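Local structure of cellulase CEL9M (1IA7) at residues A[39-44]-A[136-141]; A[59-64]-A[116-121]; A[127-132]-A[363-368]; A[302-307]-A[404-409]. The protein probably cleaves internal beta-1,4-glucosidic linkages of cellulose and related beta-glucans as a calcium- and zinc-binding endoglucanase of glycoside hydrolase family 9. All coordinates share one frame; numbering follows the deposited sequence. Where two conformers were deposited one is given.

Interaction 1: A[39-44]-A[136-141]. With ZN (zinc ion), chain D.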
# COMPACT_ATOMS: atom_id res chain seq x y z
N HIS A 39 -21.08 -0.98 -6.19
CA HIS A 39 -20.83 -2.42 -6.34
C HIS A 39 -21.35 -3.18 -5.12
O HIS A 39 -20.64 -3.99 -4.52
CB HIS A 39 -19.32 -2.65 -6.51
CG HIS A 39 -18.70 -1.79 -7.57
ND1 HIS A 39 -17.89 -0.71 -7.27
CD2 HIS A 39 -18.80 -1.82 -8.92
CE1 HIS A 39 -17.52 -0.12 -8.39
NE2 HIS A 39 -18.05 -0.77 -9.40
N THR A 40 -22.60 -2.92 -4.80
CA THR A 40 -23.25 -3.50 -3.63
C THR A 40 -23.63 -4.97 -3.67
O THR A 40 -24.15 -5.50 -2.69
CB THR A 40 -24.49 -2.67 -3.26
OG1 THR A 40 -25.42 -2.70 -4.35
CG2 THR A 40 -24.08 -1.23 -2.99
N THR A 41 -23.37 -5.65 -4.79
CA THR A 41 -23.69 -7.07 -4.86
C THR A 41 -22.46 -7.92 -5.17
O THR A 41 -22.57 -9.07 -5.60
CB THR A 41 -24.80 -7.35 -5.91
OG1 THR A 41 -24.37 -6.91 -7.21
CG2 THR A 41 -26.07 -6.61 -5.53
N ASP A 42 -21.28 -7.35 -4.93
CA ASP A 42 -20.02 -8.06 -5.16
C ASP A 42 -20.05 -9.42 -4.47
O ASP A 42 -20.41 -9.52 -3.29
CB ASP A 42 -18.83 -7.25 -4.62
CG ASP A 42 -18.40 -6.12 -5.56
OD1 ASP A 42 -18.89 -6.06 -6.71
OD2 ASP A 42 -17.56 -5.30 -5.14
N GLY A 43 -19.67 -10.46 -5.20
CA GLY A 43 -19.65 -11.80 -4.62
C GLY A 43 -20.91 -12.64 -4.83
O GLY A 43 -20.88 -13.85 -4.63
N SER A 44 -21.99 -12.00 -5.26
CA SER A 44 -23.25 -12.72 -5.48
C SER A 44 -23.11 -13.87 -6.47
O SER A 44 -23.83 -14.86 -6.38
CB SER A 44 -24.33 -11.75 -5.96
OG SER A 44 -23.96 -11.14 -7.18
N THR A 136 -23.29 -0.38 -13.20
CA THR A 136 -24.15 -1.53 -12.95
C THR A 136 -23.65 -2.85 -13.53
O THR A 136 -22.74 -2.88 -14.36
CB THR A 136 -25.57 -1.26 -13.50
OG1 THR A 136 -25.49 -0.88 -14.87
CG2 THR A 136 -26.24 -0.15 -12.71
N GLY A 137 -24.26 -3.94 -13.08
CA GLY A 137 -23.89 -5.26 -13.55
C GLY A 137 -23.14 -6.07 -12.50
O GLY A 137 -22.46 -5.51 -11.63
N GLN A 138 -23.27 -7.39 -12.56
CA GLN A 138 -22.60 -8.25 -11.61
C GLN A 138 -21.12 -8.42 -11.95
O GLN A 138 -20.77 -8.80 -13.06
CB GLN A 138 -23.26 -9.63 -11.56
CG GLN A 138 -22.53 -10.62 -10.66
CD GLN A 138 -22.46 -10.15 -9.22
OE1 GLN A 138 -21.61 -10.60 -8.44
NE2 GLN A 138 -23.37 -9.24 -8.85
N ARG A 139 -20.26 -8.12 -10.98
CA ARG A 139 -18.83 -8.25 -11.16
C ARG A 139 -18.44 -9.69 -10.85
O ARG A 139 -19.02 -10.32 -9.97
CB ARG A 139 -18.08 -7.31 -10.22
CG ARG A 139 -17.50 -6.08 -10.89
CD ARG A 139 -17.89 -4.82 -10.16
NE ARG A 139 -17.39 -4.75 -8.78
CZ ARG A 139 -16.28 -4.11 -8.42
NH1 ARG A 139 -15.54 -3.49 -9.33
NH2 ARG A 139 -15.95 -4.04 -7.14
N PRO A 140 -17.46 -10.23 -11.58
CA PRO A 140 -17.04 -11.60 -11.33
C PRO A 140 -16.02 -11.72 -10.19
O PRO A 140 -15.11 -10.90 -10.07
CB PRO A 140 -16.45 -12.03 -12.67
CG PRO A 140 -15.79 -10.76 -13.14
CD PRO A 140 -16.85 -9.71 -12.83
N SER A 141 -16.20 -12.73 -9.35
CA SER A 141 -15.26 -13.00 -8.26
C SER A 141 -14.27 -13.87 -9.02
O SER A 141 -14.28 -15.10 -8.91
CB SER A 141 -15.94 -13.78 -7.15
OG SER A 141 -17.11 -13.11 -6.71
ZN ZN D . -17.09 0.06 -5.59
O HOH W 1 -20.82 -7.02 -8.44
O HOH W 2 -18.02 -10.29 -7.51
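Arg-139 lays its guanidinium over one face of the His-39 imidazole while holding the carboxylate of Asp-42 at its edge. The stack is close and nearly parallel, with group centres 3.6 Å apart and planes inclined by 21°; it is offset, so that CZ sits toward the rim of the ring, near CD2. Side-on, Arg-139 NE reaches Asp-42 OD1 and Arg-139 NH2 reaches Asp-42 OD2, both at 2.9 Å and almost straight, the oxygens lying in the guanidinium plane and met on their syn sides. This two-pronged salt bridge fixes the rotation of the guanidinium, helped by a third bond from NH1 to the carbonyl of His-60. Arg-139 gets there by a folded chain, bent at chi2 and chi3, with an unusual chi1 of -105°. The arrangement belongs to the zinc site of this family 9 catalytic domain: His-39 ND1 binds the zinc ion at 2.0 Å, together with Cys-22, Cys-38 and His-55, while its NE2 is engaged by Gln-135. Arg-139, held by Asp-42, lies in the second shell of the zinc; its stack and the Gln-135 bond are consistent with a fixed ring plane. Water 1 links Asp-42 OD1 to Arg-139 N, and water 2 joins Gly-43 N, Arg-139 O and Ser-141 OG, which is also hydrogen-bonded to Asp-45. Toward the more exposed end, the Gln-138 side chain, bent at chi2, brings NE2 to the turn of residues 41-44, making weak hydrogen bonds to Thr-41 OG1 (3.0 Å) and Thr-41 O (3.4 Å).

Interaction 2: A[59-64]-A[116-121]. With BGC (beta-D-glucopyranose), chain B.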
# COMPACT_ATOMS: atom_id res chain seq x y z
N ASP A 59 -9.25 2.95 -11.35
CA ASP A 59 -10.27 2.02 -11.81
C ASP A 59 -11.05 1.49 -10.61
O ASP A 59 -10.86 1.96 -9.48
CB ASP A 59 -9.62 0.86 -12.58
CG ASP A 59 -8.59 0.11 -11.74
OD1 ASP A 59 -8.33 0.53 -10.60
OD2 ASP A 59 -8.05 -0.89 -12.24
N HIS A 60 -11.90 0.50 -10.83
CA HIS A 60 -12.72 -0.01 -9.75
C HIS A 60 -12.55 -1.47 -9.35
O HIS A 60 -13.25 -1.95 -8.47
CB HIS A 60 -14.18 0.28 -10.07
CG HIS A 60 -14.46 1.74 -10.23
ND1 HIS A 60 -15.43 2.23 -11.09
CD2 HIS A 60 -13.89 2.83 -9.65
CE1 HIS A 60 -15.43 3.55 -11.03
NE2 HIS A 60 -14.51 3.94 -10.17
N VAL A 61 -11.61 -2.16 -9.98
CA VAL A 61 -11.37 -3.56 -9.65
C VAL A 61 -10.68 -3.64 -8.29
O VAL A 61 -9.96 -2.73 -7.89
CB VAL A 61 -10.45 -4.25 -10.69
CG1 VAL A 61 -10.11 -5.67 -10.25
CG2 VAL A 61 -11.14 -4.26 -12.06
N LYS A 62 -10.91 -4.73 -7.57
CA LYS A 62 -10.27 -4.93 -6.28
C LYS A 62 -9.25 -6.05 -6.48
O LYS A 62 -9.61 -7.23 -6.50
CB LYS A 62 -11.31 -5.29 -5.21
CG LYS A 62 -12.32 -4.16 -5.00
CD LYS A 62 -13.28 -4.40 -3.84
CE LYS A 62 -14.28 -5.51 -4.15
NZ LYS A 62 -15.41 -5.50 -3.18
N PHE A 63 -7.99 -5.66 -6.67
CA PHE A 63 -6.88 -6.60 -6.90
C PHE A 63 -6.27 -7.04 -5.57
O PHE A 63 -5.78 -6.21 -4.80
CB PHE A 63 -5.79 -5.95 -7.76
CG PHE A 63 -6.19 -5.74 -9.21
CD1 PHE A 63 -6.24 -6.81 -10.10
CD2 PHE A 63 -6.50 -4.47 -9.68
CE1 PHE A 63 -6.58 -6.63 -11.44
CE2 PHE A 63 -6.85 -4.27 -11.03
CZ PHE A 63 -6.89 -5.36 -11.90
N GLY A 64 -6.26 -8.34 -5.33
CA GLY A 64 -5.76 -8.89 -4.08
C GLY A 64 -4.37 -8.54 -3.56
O GLY A 64 -4.23 -8.19 -2.39
N TYR A 116 -11.15 -15.37 -1.24
CA TYR A 116 -11.41 -14.72 -2.53
C TYR A 116 -10.56 -13.46 -2.51
O TYR A 116 -10.51 -12.76 -1.50
CB TYR A 116 -12.89 -14.35 -2.67
CG TYR A 116 -13.79 -15.55 -2.79
CD1 TYR A 116 -14.20 -16.25 -1.65
CD2 TYR A 116 -14.20 -16.02 -4.03
CE1 TYR A 116 -15.01 -17.38 -1.75
CE2 TYR A 116 -15.01 -17.15 -4.14
CZ TYR A 116 -15.40 -17.82 -3.00
OH TYR A 116 -16.20 -18.94 -3.10
N TYR A 117 -9.87 -13.18 -3.62
CA TYR A 117 -9.01 -12.01 -3.63
C TYR A 117 -9.07 -11.06 -4.82
O TYR A 117 -8.28 -10.13 -4.92
CB TYR A 117 -7.57 -12.46 -3.37
CG TYR A 117 -6.99 -13.39 -4.41
CD1 TYR A 117 -6.53 -12.90 -5.63
CD2 TYR A 117 -6.86 -14.76 -4.14
CE1 TYR A 117 -5.93 -13.75 -6.56
CE2 TYR A 117 -6.27 -15.61 -5.07
CZ TYR A 117 -5.80 -15.10 -6.27
OH TYR A 117 -5.18 -15.93 -7.18
N GLN A 118 -10.00 -11.29 -5.74
CA GLN A 118 -10.18 -10.36 -6.85
C GLN A 118 -11.64 -10.27 -7.26
O GLN A 118 -12.27 -11.28 -7.57
CB GLN A 118 -9.35 -10.71 -8.09
CG GLN A 118 -9.50 -9.58 -9.15
CD GLN A 118 -8.57 -9.67 -10.35
OE1 GLN A 118 -7.38 -9.93 -10.22
NE2 GLN A 118 -9.12 -9.40 -11.53
N VAL A 119 -12.17 -9.06 -7.22
CA VAL A 119 -13.54 -8.81 -7.61
C VAL A 119 -13.45 -7.86 -8.79
O VAL A 119 -12.93 -6.75 -8.66
CB VAL A 119 -14.35 -8.14 -6.48
CG1 VAL A 119 -15.72 -7.74 -7.01
CG2 VAL A 119 -14.49 -9.10 -5.29
N GLY A 120 -13.94 -8.31 -9.95
CA GLY A 120 -13.89 -7.50 -11.15
C GLY A 120 -12.89 -8.05 -12.16
O GLY A 120 -12.01 -8.83 -11.80
N GLU A 121 -13.04 -7.66 -13.42
CA GLU A 121 -12.14 -8.10 -14.49
C GLU A 121 -11.56 -6.82 -15.07
O GLU A 121 -12.27 -6.00 -15.65
CB GLU A 121 -12.93 -8.89 -15.55
CG GLU A 121 -12.07 -9.69 -16.54
CD GLU A 121 -11.41 -8.82 -17.60
OE1 GLU A 121 -12.13 -8.23 -18.41
OE2 GLU A 121 -10.16 -8.73 -17.62
C2 BGC B . -7.21 2.39 -16.74
C3 BGC B . -6.12 2.52 -15.68
C4 BGC B . -4.91 1.65 -16.04
C5 BGC B . -4.45 1.95 -17.47
C6 BGC B . -3.30 1.05 -17.91
C1 BGC B . -6.64 2.65 -18.14
O2 BGC B . -8.24 3.33 -16.48
O3 BGC B . -6.64 2.13 -14.41
O4 BGC B . -3.85 1.92 -15.13
O5 BGC B . -5.54 1.76 -18.39
O6 BGC B . -3.69 -0.31 -17.90
O HOH W 3 -5.85 -10.34 -8.00
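Gly-64 N comes within 2.7 Å of Tyr-117 O without making a hydrogen bond, because the angle is poor; its amide instead has a weak bond to water 3, which donates to Gln-118 OE1. At this point the ladder breaks off and residues 64 onward turn into a helix. Before it, Lys-62 and Val-119 form an antiparallel hydrogen-bonded pair, with Lys-62 N to Val-119 O at 3.1 Å and Val-119 N to Lys-62 O at 3.2 Å. Lys-62 O also receives a CA-H...O contact from Gln-118. On the face of Lys-62 and Val-119 the two side chains run alongside one another, and the lysine chain, bent at chi3 (-71°), rests CE on Val-119 CB at 3.5 Å. Beyond that, NZ reaches Asp-42 in a salt bridge and the carbonyls of Leu-50 and Gly-52. The other face carries Phe-63 and Gln-118, also side by side, with ring and amide planes 71° apart and Gln-118 OE1 lying 3.3 Å from Phe-63 CD1. Val-61 CG1 sits over the centre of the Phe-63 ring. The extended Gln-118 chain, its CG anti to the backbone N (chi1 -174°), lets NE2 donate to Gly-120 O at 3.0 Å in a nearly straight bond, which holds the amide in one rotation. Strand 143-145 lies on the far side of strand 115-119, so this is an edge pairing of a small three-stranded antiparallel sheet beside the helices of the (alpha/alpha)6 barrel characteristic of family 9 glycoside hydrolases.

Interaction 3: A[127-132]-A[363-368]. With BGC (beta-D-glucopyranose), chain B.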
# COMPACT_ATOMS: atom_id res chain seq x y z
N THR A 127 -12.85 -0.38 -19.77
CA THR A 127 -13.56 0.12 -20.95
C THR A 127 -14.69 1.03 -20.47
O THR A 127 -15.39 1.64 -21.28
CB THR A 127 -14.18 -1.02 -21.77
OG1 THR A 127 -15.22 -1.65 -21.01
CG2 THR A 127 -13.12 -2.05 -22.15
N TYR A 128 -14.86 1.11 -19.16
CA TYR A 128 -15.90 1.94 -18.54
C TYR A 128 -15.31 3.20 -17.92
O TYR A 128 -14.25 3.16 -17.31
CB TYR A 128 -16.62 1.14 -17.45
CG TYR A 128 -17.57 1.97 -16.60
CD1 TYR A 128 -18.84 2.30 -17.06
CD2 TYR A 128 -17.20 2.40 -15.32
CE1 TYR A 128 -19.73 3.05 -16.27
CE2 TYR A 128 -18.07 3.15 -14.53
CZ TYR A 128 -19.34 3.47 -15.01
OH TYR A 128 -20.21 4.20 -14.24
N TRP A 129 -16.01 4.32 -18.07
CA TRP A 129 -15.57 5.57 -17.47
C TRP A 129 -16.77 6.34 -16.94
O TRP A 129 -17.55 6.90 -17.70
CB TRP A 129 -14.79 6.44 -18.45
CG TRP A 129 -14.09 7.57 -17.77
CD1 TRP A 129 -14.65 8.74 -17.34
CD2 TRP A 129 -12.73 7.60 -17.33
NE1 TRP A 129 -13.73 9.49 -16.66
CE2 TRP A 129 -12.53 8.81 -16.63
CE3 TRP A 129 -11.65 6.71 -17.45
CZ2 TRP A 129 -11.31 9.16 -16.06
CZ3 TRP A 129 -10.43 7.05 -16.88
CH2 TRP A 129 -10.27 8.28 -16.20
N GLY A 130 -16.91 6.34 -15.62
CA GLY A 130 -18.01 7.03 -14.97
C GLY A 130 -17.91 6.82 -13.47
O GLY A 130 -16.91 6.30 -12.98
N ALA A 131 -18.95 7.22 -12.75
CA ALA A 131 -18.96 7.07 -11.30
C ALA A 131 -19.11 5.61 -10.90
O ALA A 131 -19.85 4.85 -11.52
CB ALA A 131 -20.09 7.91 -10.69
N PRO A 132 -18.38 5.18 -9.85
CA PRO A 132 -18.52 3.77 -9.45
C PRO A 132 -19.94 3.47 -8.98
O PRO A 132 -20.40 2.33 -9.07
CB PRO A 132 -17.47 3.62 -8.35
CG PRO A 132 -17.32 5.01 -7.80
CD PRO A 132 -17.34 5.85 -9.06
N HIS A 363 -5.95 10.64 -12.96
CA HIS A 363 -6.55 9.50 -13.65
C HIS A 363 -7.34 8.74 -12.60
O HIS A 363 -6.91 7.70 -12.11
CB HIS A 363 -5.47 8.60 -14.26
CG HIS A 363 -6.02 7.51 -15.14
ND1 HIS A 363 -6.55 7.76 -16.39
CD2 HIS A 363 -6.18 6.18 -14.92
CE1 HIS A 363 -7.00 6.63 -16.91
NE2 HIS A 363 -6.79 5.66 -16.03
N HIS A 364 -8.50 9.29 -12.24
CA HIS A 364 -9.35 8.69 -11.22
C HIS A 364 -10.80 8.92 -11.64
O HIS A 364 -11.26 10.05 -11.72
CB HIS A 364 -9.05 9.36 -9.87
CG HIS A 364 -9.66 8.68 -8.69
ND1 HIS A 364 -10.95 8.91 -8.28
CD2 HIS A 364 -9.13 7.81 -7.79
CE1 HIS A 364 -11.20 8.21 -7.18
NE2 HIS A 364 -10.11 7.53 -6.86
N ARG A 365 -11.50 7.83 -11.93
CA ARG A 365 -12.88 7.92 -12.38
C ARG A 365 -13.84 8.70 -11.48
O ARG A 365 -14.51 9.62 -11.94
CB ARG A 365 -13.43 6.51 -12.66
CG ARG A 365 -12.81 5.87 -13.92
CD ARG A 365 -13.14 4.39 -14.06
NE ARG A 365 -12.63 3.82 -15.31
CZ ARG A 365 -11.34 3.63 -15.59
NH1 ARG A 365 -10.40 3.96 -14.71
NH2 ARG A 365 -10.99 3.11 -16.77
N ALA A 366 -13.90 8.37 -10.19
CA ALA A 366 -14.82 9.08 -9.29
C ALA A 366 -14.51 10.58 -9.19
O ALA A 366 -15.41 11.41 -9.29
CB ALA A 366 -14.81 8.45 -7.89
N ALA A 367 -13.24 10.92 -8.98
CA ALA A 367 -12.86 12.32 -8.86
C ALA A 367 -13.06 13.09 -10.17
O ALA A 367 -13.52 14.23 -10.15
CB ALA A 367 -11.41 12.44 -8.38
N ASN A 368 -12.71 12.47 -11.29
CA ASN A 368 -12.87 13.11 -12.60
C ASN A 368 -14.31 13.58 -12.75
O ASN A 368 -14.57 14.72 -13.14
CB ASN A 368 -12.52 12.13 -13.73
CG ASN A 368 -12.80 12.70 -15.11
OD1 ASN A 368 -13.79 12.34 -15.75
ND2 ASN A 368 -11.94 13.59 -15.57
C2 BGC B . -7.21 2.39 -16.74
C3 BGC B . -6.12 2.52 -15.68
C4 BGC B . -4.91 1.65 -16.04
C5 BGC B . -4.45 1.95 -17.47
C6 BGC B . -3.30 1.05 -17.91
C1 BGC B . -6.64 2.65 -18.14
O2 BGC B . -8.24 3.33 -16.48
O3 BGC B . -6.64 2.13 -14.41
O4 BGC B . -3.85 1.92 -15.13
O5 BGC B . -5.54 1.76 -18.39
O6 BGC B . -3.69 -0.31 -17.90
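The loop 127-132 runs past the start of the short helix 365-368, its backbone coming closest where the CA atoms of Gly-130 and Arg-365 are 5.8 Å apart. Arg-365, extended from CG to NE, lies across Trp-129: CG stands over the centre of the six-membered ring, 3.8 Å from its centroid, in a CH-pi contact, and the guanidinium follows over CE3 with its plane turned 41° from the indole. Arg-365 NE donates to Tyr-128 O at 2.7 Å, almost straight and in the guanidinium plane. The indole is also held at its edge, where Trp-129 NE1 donates to Asn-368 OD1 (3.0 Å) in the ring plane but from above the plane of the amide carbonyl, the groups 80° apart. At its other end Trp-129 CZ3 meets His-363 CE1 at 3.5 Å, the rings oblique. Glucose O2 of chain B is gripped three ways: Arg-365 NH1 (2.9 Å) and NH2 (2.8 Å) both donate to it, and His-363 NE2 shares a hydrogen bond with it; Glu-410, predicted to be catalytic, binds the same sugar. An arginine inclined over the indole thus presents two terminal nitrogens to one hydroxyl, consistent with fixing the sugar in the cleft.

Interaction 4: A[302-307]-A[404-409]. With BGC (beta-D-glucopyranose), chain C; BGC (beta-D-glucopyranose), chain B.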
# COMPACT_ATOMS: atom_id res chain seq x y z
N SER A 302 12.20 4.13 -11.40
CA SER A 302 11.65 3.72 -12.68
C SER A 302 10.64 4.76 -13.17
O SER A 302 10.36 5.73 -12.46
CB SER A 302 10.98 2.34 -12.56
OG SER A 302 10.76 1.79 -13.84
N ASN A 303 10.08 4.55 -14.36
CA ASN A 303 9.15 5.53 -14.94
C ASN A 303 7.71 5.54 -14.45
O ASN A 303 7.07 6.59 -14.48
CB ASN A 303 9.15 5.41 -16.48
CG ASN A 303 8.69 4.05 -16.97
OD1 ASN A 303 9.34 3.04 -16.71
ND2 ASN A 303 7.58 4.03 -17.69
N TRP A 304 7.20 4.41 -13.98
CA TRP A 304 5.82 4.36 -13.51
C TRP A 304 5.71 4.46 -11.99
O TRP A 304 6.34 3.69 -11.26
CB TRP A 304 5.16 3.06 -13.99
CG TRP A 304 3.70 3.18 -14.15
CD1 TRP A 304 2.76 3.21 -13.16
CD2 TRP A 304 2.99 3.34 -15.38
NE1 TRP A 304 1.50 3.38 -13.70
CE2 TRP A 304 1.62 3.46 -15.06
CE3 TRP A 304 3.38 3.40 -16.73
CZ2 TRP A 304 0.63 3.64 -16.04
CZ3 TRP A 304 2.40 3.58 -17.70
CH2 TRP A 304 1.04 3.69 -17.35
N GLY A 305 4.91 5.41 -11.51
CA GLY A 305 4.74 5.60 -10.08
C GLY A 305 6.07 5.82 -9.39
O GLY A 305 6.38 5.19 -8.38
N VAL A 306 6.87 6.73 -9.95
CA VAL A 306 8.19 7.03 -9.40
C VAL A 306 8.17 7.57 -7.97
O VAL A 306 9.05 7.24 -7.18
CB VAL A 306 8.95 8.01 -10.33
CG1 VAL A 306 8.24 9.35 -10.38
CG2 VAL A 306 10.38 8.17 -9.86
N LEU A 307 7.18 8.39 -7.63
CA LEU A 307 7.10 8.95 -6.27
C LEU A 307 6.70 7.89 -5.25
O LEU A 307 7.13 7.93 -4.09
CB LEU A 307 6.11 10.12 -6.25
CG LEU A 307 6.45 11.26 -7.22
CD1 LEU A 307 5.37 12.33 -7.16
CD2 LEU A 307 7.80 11.84 -6.88
N ASN A 404 -4.70 11.17 -19.78
CA ASN A 404 -4.30 10.07 -20.66
C ASN A 404 -2.91 9.53 -20.32
O ASN A 404 -2.62 8.36 -20.56
CB ASN A 404 -4.31 10.52 -22.13
CG ASN A 404 -5.71 10.63 -22.68
OD1 ASN A 404 -6.52 9.71 -22.54
ND2 ASN A 404 -6.01 11.75 -23.33
N GLN A 405 -2.07 10.39 -19.76
CA GLN A 405 -0.72 10.00 -19.37
C GLN A 405 -0.81 9.33 -18.00
O GLN A 405 -0.49 9.96 -16.99
CB GLN A 405 0.19 11.23 -19.28
CG GLN A 405 0.14 12.16 -20.49
CD GLN A 405 1.07 11.74 -21.61
OE1 GLN A 405 1.06 10.59 -22.06
NE2 GLN A 405 1.88 12.68 -22.09
N TYR A 406 -1.24 8.07 -17.96
CA TYR A 406 -1.38 7.35 -16.71
C TYR A 406 -0.10 7.37 -15.88
O TYR A 406 -0.14 7.48 -14.66
CB TYR A 406 -1.76 5.88 -16.95
CG TYR A 406 -2.63 5.61 -18.16
CD1 TYR A 406 -3.77 6.36 -18.41
CD2 TYR A 406 -2.30 4.59 -19.05
CE1 TYR A 406 -4.58 6.10 -19.52
CE2 TYR A 406 -3.10 4.31 -20.16
CZ TYR A 406 -4.23 5.08 -20.39
OH TYR A 406 -5.02 4.82 -21.49
N GLN A 407 1.04 7.26 -16.57
CA GLN A 407 2.34 7.25 -15.92
C GLN A 407 2.54 8.43 -14.97
O GLN A 407 3.16 8.29 -13.92
CB GLN A 407 3.46 7.27 -16.97
CG GLN A 407 4.86 7.28 -16.38
CD GLN A 407 5.94 7.56 -17.41
OE1 GLN A 407 6.10 6.81 -18.38
NE2 GLN A 407 6.70 8.63 -17.21
N TYR A 408 2.00 9.58 -15.36
CA TYR A 408 2.13 10.80 -14.56
C TYR A 408 0.96 11.06 -13.61
O TYR A 408 1.16 11.46 -12.46
CB TYR A 408 2.26 12.03 -15.47
CG TYR A 408 3.45 12.06 -16.40
CD1 TYR A 408 3.49 11.26 -17.54
CD2 TYR A 408 4.51 12.93 -16.16
CE1 TYR A 408 4.57 11.33 -18.43
CE2 TYR A 408 5.59 13.01 -17.04
CZ TYR A 408 5.61 12.21 -18.17
OH TYR A 408 6.68 12.30 -19.03
N THR A 409 -0.25 10.84 -14.10
CA THR A 409 -1.45 11.16 -13.33
C THR A 409 -2.26 10.10 -12.59
O THR A 409 -3.24 10.45 -11.93
CB THR A 409 -2.44 11.89 -14.22
OG1 THR A 409 -2.81 11.03 -15.31
CG2 THR A 409 -1.82 13.17 -14.78
C2 BGC C . -7.09 2.27 -22.84
C3 BGC C . -7.18 1.76 -21.40
C4 BGC C . -7.37 2.92 -20.42
C5 BGC C . -8.56 3.79 -20.87
C6 BGC C . -8.74 5.04 -20.01
C1 BGC C . -8.31 3.14 -23.16
O1 BGC C . -8.19 3.66 -24.44
O2 BGC C . -7.03 1.18 -23.75
O3 BGC C . -6.00 1.04 -21.08
O4 BGC C . -7.61 2.41 -19.10
O5 BGC C . -8.39 4.23 -22.23
O6 BGC C . -7.59 5.87 -20.09
C2 BGC B . -7.21 2.39 -16.74
C3 BGC B . -6.12 2.52 -15.68
C4 BGC B . -4.91 1.65 -16.04
C5 BGC B . -4.45 1.95 -17.47
C6 BGC B . -3.30 1.05 -17.91
C1 BGC B . -6.64 2.65 -18.14
O2 BGC B . -8.24 3.33 -16.48
O3 BGC B . -6.64 2.13 -14.41
O4 BGC B . -3.85 1.92 -15.13
O5 BGC B . -5.54 1.76 -18.39
O6 BGC B . -3.69 -0.31 -17.90
O HOH W 4 5.69 8.18 -12.34
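Trp-304 spreads its indole beneath the first turn of helix 406-409, one face covered by the backbone of Gln-407, whose CA stands over the ring centre. CB of Gln-407 adds a CH-pi contact, 4.1 Å from the centroid of the six-membered ring. Beside it, Tyr-406 CB presses on Trp-304 CZ2 at 3.4 Å, and the two aromatic side chains run alongside each other, with CH2 of the indole at the tyrosine ring's edge. The Gln-407 chain, CG anti to the backbone N (chi1 179°) and extended beyond, reaches Asn-303: Asn-303 ND2 donates to Gln-407 OE1 at 3.2 Å in a straight bond, but from well above the plane of the glutamine carbonyl, the amides being 80° apart. Water 4 accepts from Val-306 N and lies 3.0 Å from both Asn-303 O and Gln-407 O, linking the start of helix 306-321 to helix 406-409. Tyr-406 faces the ligands, with Tyr-406 CD2 3.8 Å from C5 of the chain B glucose and Tyr-406 OH hydrogen-bonded to O6 of the chain C glucose at 3.1 Å. The tyrosine thus offers an apolar face to one sugar and a polar hydroxyl to the next, as expected of a cellulase cleft.

How the interactions relate
Interactions 2 and 3 are buried, interaction 1 is partly so and interaction 4 lies at the surface. The first two share a neighbourhood: Pro-140 O and Gly-120 N are 2.8 Å apart, and Asp-42 packs on Val-119, so the loops of interaction 1, one of which binds the zinc ion, lean on the backbone-paired strands of interaction 2. Pro-132 of interaction 3 touches both His-39 and His-60, joining the zinc region to the cleft. Interactions 3 and 4 are joined by His-363 N and Thr-409 O, 2.9 Å apart, and contact the same chain B glucose, the former through polar grips and the latter through an aromatic face. Interactions 1 and 4 do not touch.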